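PDB 4GAX: amorpha-4,11-diene synthase from Artemisia annua, which probably cyclises farnesyl diphosphate to a sesquiterpene such as amorpha-4,11-diene or alpha-bisabolol, in a metal-dependent reaction. Local coordinates for residues A[122-127]-A[137-142]; A[256-261]-A[297-302]; A[283-288]-A[307-312]. All blocks are in the same frame, centred on the assembly; numbering follows the deposited sequence.

Interaction 1: A[122-127]-A[137-142]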
# COMPACT_ATOMS: atom_id res chain seq x y z
N LEU A 122 16.96 -3.05 -14.48
CA LEU A 122 15.51 -3.20 -14.64
C LEU A 122 15.13 -4.66 -14.44
O LEU A 122 14.13 -4.98 -13.79
CB LEU A 122 15.07 -2.71 -16.03
CG LEU A 122 13.59 -2.93 -16.36
CD1 LEU A 122 12.72 -2.20 -15.32
CD2 LEU A 122 13.26 -2.50 -17.76
N TRP A 123 15.94 -5.56 -14.99
CA TRP A 123 15.66 -6.98 -14.83
C TRP A 123 15.60 -7.34 -13.36
O TRP A 123 14.67 -8.01 -12.91
CB TRP A 123 16.74 -7.82 -15.53
CG TRP A 123 16.77 -9.26 -15.10
CD1 TRP A 123 15.98 -10.27 -15.58
CD2 TRP A 123 17.64 -9.85 -14.12
NE1 TRP A 123 16.31 -11.47 -14.95
CE2 TRP A 123 17.32 -11.23 -14.04
CE3 TRP A 123 18.65 -9.35 -13.28
CZ2 TRP A 123 17.98 -12.11 -13.19
CZ3 TRP A 123 19.30 -10.22 -12.43
CH2 TRP A 123 18.97 -11.59 -12.39
N PHE A 124 16.57 -6.84 -12.59
CA PHE A 124 16.69 -7.17 -11.18
C PHE A 124 15.42 -6.74 -10.43
O PHE A 124 14.85 -7.52 -9.66
CB PHE A 124 17.93 -6.48 -10.60
CG PHE A 124 18.08 -6.60 -9.12
CD1 PHE A 124 18.67 -7.71 -8.55
CD2 PHE A 124 17.65 -5.58 -8.28
CE1 PHE A 124 18.83 -7.82 -7.16
CE2 PHE A 124 17.81 -5.66 -6.91
CZ PHE A 124 18.40 -6.79 -6.34
N ARG A 125 15.00 -5.51 -10.66
CA ARG A 125 13.86 -4.97 -9.95
C ARG A 125 12.54 -5.65 -10.34
O ARG A 125 11.73 -5.98 -9.47
CB ARG A 125 13.76 -3.45 -10.16
CG ARG A 125 12.56 -2.83 -9.48
CD ARG A 125 12.57 -1.31 -9.59
NE ARG A 125 12.40 -0.84 -10.97
CZ ARG A 125 11.25 -0.90 -11.64
NH1 ARG A 125 10.16 -1.40 -11.06
NH2 ARG A 125 11.18 -0.43 -12.88
N LEU A 126 12.33 -5.87 -11.63
CA LEU A 126 11.11 -6.55 -12.09
C LEU A 126 11.04 -7.99 -11.61
O LEU A 126 9.95 -8.50 -11.28
CB LEU A 126 10.98 -6.52 -13.62
CG LEU A 126 10.85 -5.19 -14.35
CD1 LEU A 126 10.56 -5.46 -15.85
CD2 LEU A 126 9.76 -4.31 -13.74
N MET A 127 12.19 -8.67 -11.58
CA MET A 127 12.21 -10.02 -11.03
C MET A 127 11.80 -10.02 -9.55
O MET A 127 10.91 -10.77 -9.15
CB MET A 127 13.59 -10.68 -11.21
CG MET A 127 13.92 -11.05 -12.67
SD MET A 127 12.81 -12.31 -13.38
CE MET A 127 11.69 -11.29 -14.30
N ASP A 137 24.44 -10.46 -7.85
CA ASP A 137 25.60 -10.77 -8.70
C ASP A 137 25.56 -10.02 -10.02
O ASP A 137 26.60 -9.67 -10.57
CB ASP A 137 25.69 -12.27 -9.00
CG ASP A 137 26.03 -13.09 -7.76
OD1 ASP A 137 26.39 -12.50 -6.72
OD2 ASP A 137 25.95 -14.34 -7.85
N VAL A 138 24.36 -9.79 -10.54
CA VAL A 138 24.20 -9.14 -11.82
C VAL A 138 24.85 -7.76 -11.83
O VAL A 138 25.23 -7.24 -12.89
CB VAL A 138 22.71 -9.04 -12.22
CG1 VAL A 138 21.96 -8.07 -11.30
CG2 VAL A 138 22.56 -8.62 -13.68
N PHE A 139 25.01 -7.16 -10.64
CA PHE A 139 25.58 -5.81 -10.55
C PHE A 139 27.10 -5.74 -10.53
O PHE A 139 27.68 -4.66 -10.68
CB PHE A 139 25.01 -5.07 -9.34
CG PHE A 139 23.54 -4.82 -9.45
CD1 PHE A 139 23.05 -3.92 -10.39
CD2 PHE A 139 22.64 -5.50 -8.64
CE1 PHE A 139 21.67 -3.69 -10.50
CE2 PHE A 139 21.27 -5.28 -8.75
CZ PHE A 139 20.79 -4.37 -9.68
N ASN A 140 27.75 -6.88 -10.34
CA ASN A 140 29.19 -6.89 -10.18
C ASN A 140 29.95 -6.17 -11.29
O ASN A 140 30.94 -5.50 -11.03
CB ASN A 140 29.71 -8.31 -9.95
CG ASN A 140 29.40 -8.81 -8.55
OD1 ASN A 140 29.33 -8.02 -7.61
ND2 ASN A 140 29.20 -10.12 -8.41
N ASN A 141 29.46 -6.27 -12.52
CA ASN A 141 30.13 -5.57 -13.61
C ASN A 141 29.64 -4.14 -13.86
O ASN A 141 29.92 -3.53 -14.90
CB ASN A 141 30.17 -6.41 -14.89
CG ASN A 141 31.00 -7.67 -14.71
OD1 ASN A 141 32.16 -7.62 -14.27
ND2 ASN A 141 30.41 -8.82 -15.02
N HIS A 142 28.89 -3.60 -12.91
CA HIS A 142 28.65 -2.15 -12.88
C HIS A 142 29.88 -1.45 -12.27
O HIS A 142 30.02 -0.23 -12.37
CB HIS A 142 27.41 -1.82 -12.06
CG HIS A 142 26.13 -2.02 -12.81
ND1 HIS A 142 25.74 -3.26 -13.28
CD2 HIS A 142 25.18 -1.15 -13.21
CE1 HIS A 142 24.59 -3.14 -13.92
NE2 HIS A 142 24.23 -1.86 -13.89
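Phe124, on helix 120-129, takes the edge of the Phe139 ring against its own face, while Trp123 next to it meets Val138. Along Phe124, CB already lies 3.7 Å from Phe139 CZ. At CG the approach is closest, with Phe139 CE2 3.5 Å away. The two ortho carbons divide the incoming edge between them: CD1 meets Phe139 CE2 at 3.6 Å, and CD2 meets Phe139 CZ at the same separation. Farther out, CE1, CE2 and CZ all have Phe139 CE2 as their neighbour, since that atom stands over the middle of the ring. The result is a T-shaped pair, with centroids 4.8 Å apart and planes at 71°, in which slightly positive ring hydrogens face a pi cloud. With CG anti to the backbone N (chi1 173°), the Phe124 ring is carried out to this neighbour.

Both segments belong to the all-helical N-terminal domain of plant terpene synthases. Here the turn-like segment 137-142 folds back over the helix that precedes it, and the loop residue Val134 touches both Trp123 and Phe124.

Val138 suits its place because a compact branched side chain can reach the indole edge with one methyl and still come near the Phe124 ring. Its CG1 reaches the edge of the indole, near the ring plane, 3.6 Å from Trp123 CZ3, and also lies 4.3 Å from Phe124 CD1. CG2 sits beside the same Trp123 rim, so both methyls of the valine border one stretch of it. The indole is stacked with Trp115 and has Met127 CG, from the next turn of the helix, over one face.

Interaction 2: A[256-261]-A[297-302]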
# COMPACT_ATOMS: atom_id res chain seq x y z
N ARG A 256 -14.95 5.95 -8.27
CA ARG A 256 -15.93 6.94 -7.87
C ARG A 256 -17.27 6.30 -7.54
O ARG A 256 -17.97 6.76 -6.63
CB ARG A 256 -16.08 8.02 -8.95
CG ARG A 256 -14.94 9.02 -8.96
CD ARG A 256 -14.98 9.94 -7.74
NE ARG A 256 -16.14 10.84 -7.79
CZ ARG A 256 -16.11 12.08 -8.26
NH1 ARG A 256 -14.98 12.61 -8.73
NH2 ARG A 256 -17.22 12.81 -8.26
N GLU A 257 -17.63 5.24 -8.27
CA GLU A 257 -18.87 4.49 -7.96
C GLU A 257 -18.79 3.83 -6.58
O GLU A 257 -19.76 3.85 -5.81
CB GLU A 257 -19.14 3.41 -9.03
CG GLU A 257 -19.41 3.96 -10.44
CD GLU A 257 -19.74 2.85 -11.45
OE1 GLU A 257 -19.23 1.72 -11.30
OE2 GLU A 257 -20.52 3.11 -12.40
N GLU A 258 -17.64 3.22 -6.28
CA GLU A 258 -17.40 2.58 -4.98
C GLU A 258 -17.50 3.59 -3.83
O GLU A 258 -18.11 3.32 -2.80
CB GLU A 258 -16.02 1.91 -4.97
CG GLU A 258 -15.88 0.84 -6.04
CD GLU A 258 -14.44 0.37 -6.23
OE1 GLU A 258 -13.52 0.95 -5.59
OE2 GLU A 258 -14.21 -0.59 -7.02
N LEU A 259 -16.87 4.75 -4.02
CA LEU A 259 -16.87 5.78 -2.99
C LEU A 259 -18.26 6.38 -2.83
O LEU A 259 -18.65 6.78 -1.73
CB LEU A 259 -15.86 6.87 -3.34
CG LEU A 259 -15.75 8.03 -2.34
CD1 LEU A 259 -15.53 7.54 -0.91
CD2 LEU A 259 -14.59 8.95 -2.75
N SER A 260 -19.01 6.45 -3.93
CA SER A 260 -20.42 6.85 -3.85
C SER A 260 -21.25 5.88 -3.00
O SER A 260 -22.08 6.30 -2.17
CB SER A 260 -21.01 6.95 -5.26
OG SER A 260 -22.41 7.17 -5.20
N GLN A 261 -21.06 4.58 -3.23
CA GLN A 261 -21.76 3.57 -2.45
C GLN A 261 -21.33 3.64 -0.98
O GLN A 261 -22.16 3.56 -0.08
CB GLN A 261 -21.47 2.18 -3.03
CG GLN A 261 -21.99 2.00 -4.45
CD GLN A 261 -21.45 0.76 -5.14
OE1 GLN A 261 -21.17 0.78 -6.34
NE2 GLN A 261 -21.32 -0.32 -4.39
N GLN A 297 -10.86 -5.86 -10.52
CA GLN A 297 -11.26 -7.18 -10.03
C GLN A 297 -11.52 -7.17 -8.52
O GLN A 297 -12.25 -8.01 -7.99
CB GLN A 297 -10.16 -8.21 -10.36
CG GLN A 297 -9.84 -8.38 -11.87
CD GLN A 297 -9.13 -7.17 -12.52
OE1 GLN A 297 -8.59 -6.31 -11.83
NE2 GLN A 297 -9.13 -7.12 -13.85
N TYR A 298 -10.92 -6.22 -7.81
CA TYR A 298 -11.00 -6.17 -6.35
C TYR A 298 -11.98 -5.14 -5.77
O TYR A 298 -11.86 -4.73 -4.61
CB TYR A 298 -9.60 -5.99 -5.79
CG TYR A 298 -8.67 -7.08 -6.28
CD1 TYR A 298 -8.91 -8.41 -5.97
CD2 TYR A 298 -7.56 -6.78 -7.07
CE1 TYR A 298 -8.06 -9.43 -6.41
CE2 TYR A 298 -6.69 -7.81 -7.53
CZ TYR A 298 -6.96 -9.12 -7.19
OH TYR A 298 -6.12 -10.13 -7.64
N SER A 299 -12.96 -4.74 -6.56
CA SER A 299 -13.99 -3.80 -6.14
C SER A 299 -14.74 -4.19 -4.85
O SER A 299 -14.87 -3.37 -3.93
CB SER A 299 -15.01 -3.60 -7.26
OG SER A 299 -15.87 -2.53 -6.92
N ARG A 300 -15.24 -5.42 -4.78
CA ARG A 300 -15.96 -5.86 -3.58
C ARG A 300 -15.05 -5.85 -2.37
O ARG A 300 -15.46 -5.45 -1.27
CB ARG A 300 -16.55 -7.26 -3.76
CG ARG A 300 -17.70 -7.33 -4.75
CD ARG A 300 -18.59 -8.56 -4.50
NE ARG A 300 -19.46 -8.38 -3.33
CZ ARG A 300 -20.63 -7.72 -3.36
NH1 ARG A 300 -21.06 -7.18 -4.49
NH2 ARG A 300 -21.36 -7.61 -2.26
N ALA A 301 -13.81 -6.29 -2.57
CA ALA A 301 -12.84 -6.31 -1.47
C ALA A 301 -12.53 -4.92 -0.96
O ALA A 301 -12.45 -4.72 0.26
CB ALA A 301 -11.55 -7.02 -1.89
N ARG A 302 -12.38 -3.94 -1.86
CA ARG A 302 -12.13 -2.56 -1.43
C ARG A 302 -13.28 -1.99 -0.61
O ARG A 302 -13.07 -1.29 0.40
CB ARG A 302 -11.91 -1.64 -2.65
CG ARG A 302 -10.52 -1.70 -3.25
CD ARG A 302 -10.32 -0.53 -4.21
NE ARG A 302 -11.17 -0.67 -5.40
CZ ARG A 302 -10.90 -1.49 -6.41
NH1 ARG A 302 -9.81 -2.25 -6.37
NH2 ARG A 302 -11.72 -1.54 -7.46
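Arg302 grips the carboxylate of Glu258 side-on, giving one nitrogen to each oxygen. The NE of Arg302 reaches OE1 of Glu258 at 2.9 Å along an almost perfectly straight line (178°), and the acceptor lies in the guanidinium plane. The second arm, from Arg302 NH2 to Glu258 OE2, is shorter at 2.7 Å but more bent, and it uses the syn lone pair of OE2. Because the carboxylate and guanidinium planes are 30° apart, the two groups are twisted rather than coplanar. A third donor comes from Ser299, whose OG gives its proton to Glu258 OE2 at 2.6 Å, from above the carboxylate plane. OE2 thus accepts from two directions.

The shapes of the chains make this reach possible. Glu258 runs extended beyond CG from helix 238-269 toward helix 299-322, whereas Arg302 bends at chi3 (-68°), turning its NE side to the acid. Ser299, in the first turn of helix 299-322, has its OG anti to the backbone N, which swings the small hydroxyl over to the carboxylate. Beyond the polar atoms the packing is thin: Glu258 CG passes 3.5 Å from Ser299 OG, and Leu254, one turn earlier on the long helix, touches both Ser299 and Arg302.

Further partners complete the network. Tyr286 OH is hydrogen-bonded to Glu258 OE1, and Arg302 NH1 bonds to the backbone oxygens of Arg293 and Glu295, so the arginine also ties in the connection leading to helix 299-322. A buried acid with so many donors is likely to stay ionised, its charge balanced by the arginine, and the paired geometry fixes the rotation of both groups where these two helices of the all-helical class I terpene synthase fold meet.

Interaction 3: A[283-288]-A[307-312]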
# COMPACT_ATOMS: atom_id res chain seq x y z
N VAL A 283 -14.02 9.17 3.30
CA VAL A 283 -13.15 9.32 2.13
C VAL A 283 -11.77 8.78 2.47
O VAL A 283 -11.15 8.06 1.68
CB VAL A 283 -13.04 10.79 1.67
CG1 VAL A 283 -12.02 10.92 0.52
CG2 VAL A 283 -14.40 11.32 1.25
N GLU A 284 -11.33 9.12 3.67
CA GLU A 284 -10.06 8.64 4.20
C GLU A 284 -9.99 7.12 4.36
O GLU A 284 -8.97 6.50 4.08
CB GLU A 284 -9.76 9.36 5.52
CG GLU A 284 -9.42 10.86 5.35
CD GLU A 284 -10.63 11.76 5.00
OE1 GLU A 284 -11.80 11.34 5.17
OE2 GLU A 284 -10.40 12.90 4.54
N CYS A 285 -11.08 6.50 4.81
CA CYS A 285 -11.08 5.04 4.95
C CYS A 285 -11.02 4.40 3.58
O CYS A 285 -10.32 3.41 3.37
CB CYS A 285 -12.33 4.57 5.69
SG CYS A 285 -12.46 5.19 7.40
N TYR A 286 -11.75 4.96 2.63
CA TYR A 286 -11.73 4.44 1.26
C TYR A 286 -10.34 4.55 0.62
O TYR A 286 -9.88 3.62 -0.04
CB TYR A 286 -12.77 5.16 0.38
CG TYR A 286 -12.70 4.67 -1.03
CD1 TYR A 286 -12.29 5.49 -2.07
CD2 TYR A 286 -13.01 3.35 -1.32
CE1 TYR A 286 -12.20 5.00 -3.39
CE2 TYR A 286 -12.93 2.85 -2.62
CZ TYR A 286 -12.52 3.68 -3.65
OH TYR A 286 -12.43 3.17 -4.93
N PHE A 287 -9.66 5.68 0.84
CA PHE A 287 -8.35 5.91 0.23
C PHE A 287 -7.36 4.87 0.73
O PHE A 287 -6.55 4.34 -0.03
CB PHE A 287 -7.84 7.33 0.52
CG PHE A 287 -6.66 7.74 -0.33
CD1 PHE A 287 -6.82 7.98 -1.69
CD2 PHE A 287 -5.40 7.89 0.23
CE1 PHE A 287 -5.73 8.35 -2.49
CE2 PHE A 287 -4.31 8.26 -0.56
CZ PHE A 287 -4.47 8.49 -1.92
N TRP A 288 -7.46 4.54 2.01
CA TRP A 288 -6.65 3.49 2.59
C TRP A 288 -6.99 2.13 1.96
O TRP A 288 -6.09 1.35 1.58
CB TRP A 288 -6.90 3.50 4.09
CG TRP A 288 -5.96 2.73 4.94
CD1 TRP A 288 -5.14 1.70 4.56
CD2 TRP A 288 -5.74 2.92 6.34
NE1 TRP A 288 -4.43 1.24 5.64
CE2 TRP A 288 -4.78 1.97 6.75
CE3 TRP A 288 -6.27 3.79 7.29
CZ2 TRP A 288 -4.33 1.88 8.07
CZ3 TRP A 288 -5.82 3.71 8.61
CH2 TRP A 288 -4.86 2.75 8.98
N LYS A 307 -15.25 -0.32 4.78
CA LYS A 307 -16.20 -0.40 5.89
C LYS A 307 -15.52 -0.85 7.18
O LYS A 307 -15.76 -0.29 8.24
CB LYS A 307 -17.35 -1.35 5.55
CG LYS A 307 -18.20 -0.83 4.38
CD LYS A 307 -19.27 -1.86 3.98
CE LYS A 307 -20.20 -1.30 2.88
NZ LYS A 307 -21.26 -2.30 2.51
N VAL A 308 -14.67 -1.87 7.08
CA VAL A 308 -13.97 -2.37 8.26
C VAL A 308 -13.04 -1.29 8.83
O VAL A 308 -12.97 -1.11 10.04
CB VAL A 308 -13.19 -3.67 7.95
CG1 VAL A 308 -12.33 -4.07 9.12
CG2 VAL A 308 -14.17 -4.80 7.62
N ILE A 309 -12.36 -0.56 7.95
CA ILE A 309 -11.52 0.55 8.42
C ILE A 309 -12.35 1.64 9.12
O ILE A 309 -11.94 2.21 10.15
CB ILE A 309 -10.64 1.12 7.28
CG1 ILE A 309 -9.65 0.04 6.83
CG2 ILE A 309 -9.89 2.38 7.73
CD1 ILE A 309 -8.91 0.36 5.52
N ALA A 310 -13.55 1.92 8.59
CA ALA A 310 -14.44 2.87 9.25
C ALA A 310 -14.85 2.34 10.62
O ALA A 310 -14.96 3.10 11.58
CB ALA A 310 -15.67 3.14 8.40
N LEU A 311 -15.04 1.02 10.73
CA LEU A 311 -15.44 0.42 12.02
C LEU A 311 -14.31 0.43 13.04
O LEU A 311 -14.54 0.65 14.24
CB LEU A 311 -15.92 -1.01 11.81
CG LEU A 311 -17.31 -1.20 11.19
CD1 LEU A 311 -17.48 -2.69 10.90
CD2 LEU A 311 -18.37 -0.71 12.18
N VAL A 312 -13.10 0.20 12.56
CA VAL A 312 -11.89 0.25 13.37
C VAL A 312 -11.68 1.66 13.92
O VAL A 312 -11.36 1.85 15.10
CB VAL A 312 -10.65 -0.13 12.52
CG1 VAL A 312 -9.37 0.26 13.23
CG2 VAL A 312 -10.68 -1.61 12.22
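This is a purely apolar helix-helix contact, in which Cys285 and Trp288 of helix 282-292 meet Ile309 and Ala310 of helix 299-322 in the interior of the catalytic alpha domain. The axes of the two short segments approach to 8.6 Å at 127°, a steeply inclined crossing. The small Cys285, facing Ala310 and Ile309, allows a close approach: Cys285 CA and Ile309 CA are 5.7 Å apart. The thiol of Cys285 rests on the backbone of the facing helix, with SG 3.6 Å from Ala310 CA, and Ala310 adds only its CB methyl beside the sulfur. SG also meets Ile309 CG2 at 3.8 Å.

Ile309 divides its two branches. CG2, anti to the backbone N, serves Cys285 and also reaches CE3 of Trp288, while the longer arm lays its terminal methyl over the face of the indole. CD1 lies 3.8 Å from Trp288 CG and 4.1 Å from the centroid of the five-membered ring, 21° off the normal, a CH-pi contact. Trp288 has CG anti to its own N (chi1 -166°), which leads the indole out so that one face is turned to this methyl. An alanine in place of Trp288 would take away the indole, and is likely to leave a gap over the Ile309 methyl and Phe531 without its ring partner.

Trp288 is only partly buried, and Leu422 of helix 419-429 touches both it and Ile309. Further along helix 299-322 comes the DDxxD sequence, which in this family binds magnesium. The arrangement is that of the class I terpene synthase fold, where an aromatic residue on the helix before the aspartate-rich one probably lines the active-site pocket, as in related plant enzymes.

How the interactions relate
Interaction 1 comes first along the chain and lies in the N-terminal domain, on the other side of the chain's centre from the other two: its centre is 38 Å from that of interaction 2 and 39 Å from that of interaction 3. Interactions 2 and 3 are neighbours, 12 Å apart between centres, and their segments alternate in sequence. Both use helix 299-322, near its start in 2 and farther along in 3. Tyr286 of helix 282-292 connects the two. The polar network and the apolar packing thus hold the same helix, which leads on to the aspartate-rich motif, whereas interaction 1 lies within the separate N-terminal domain.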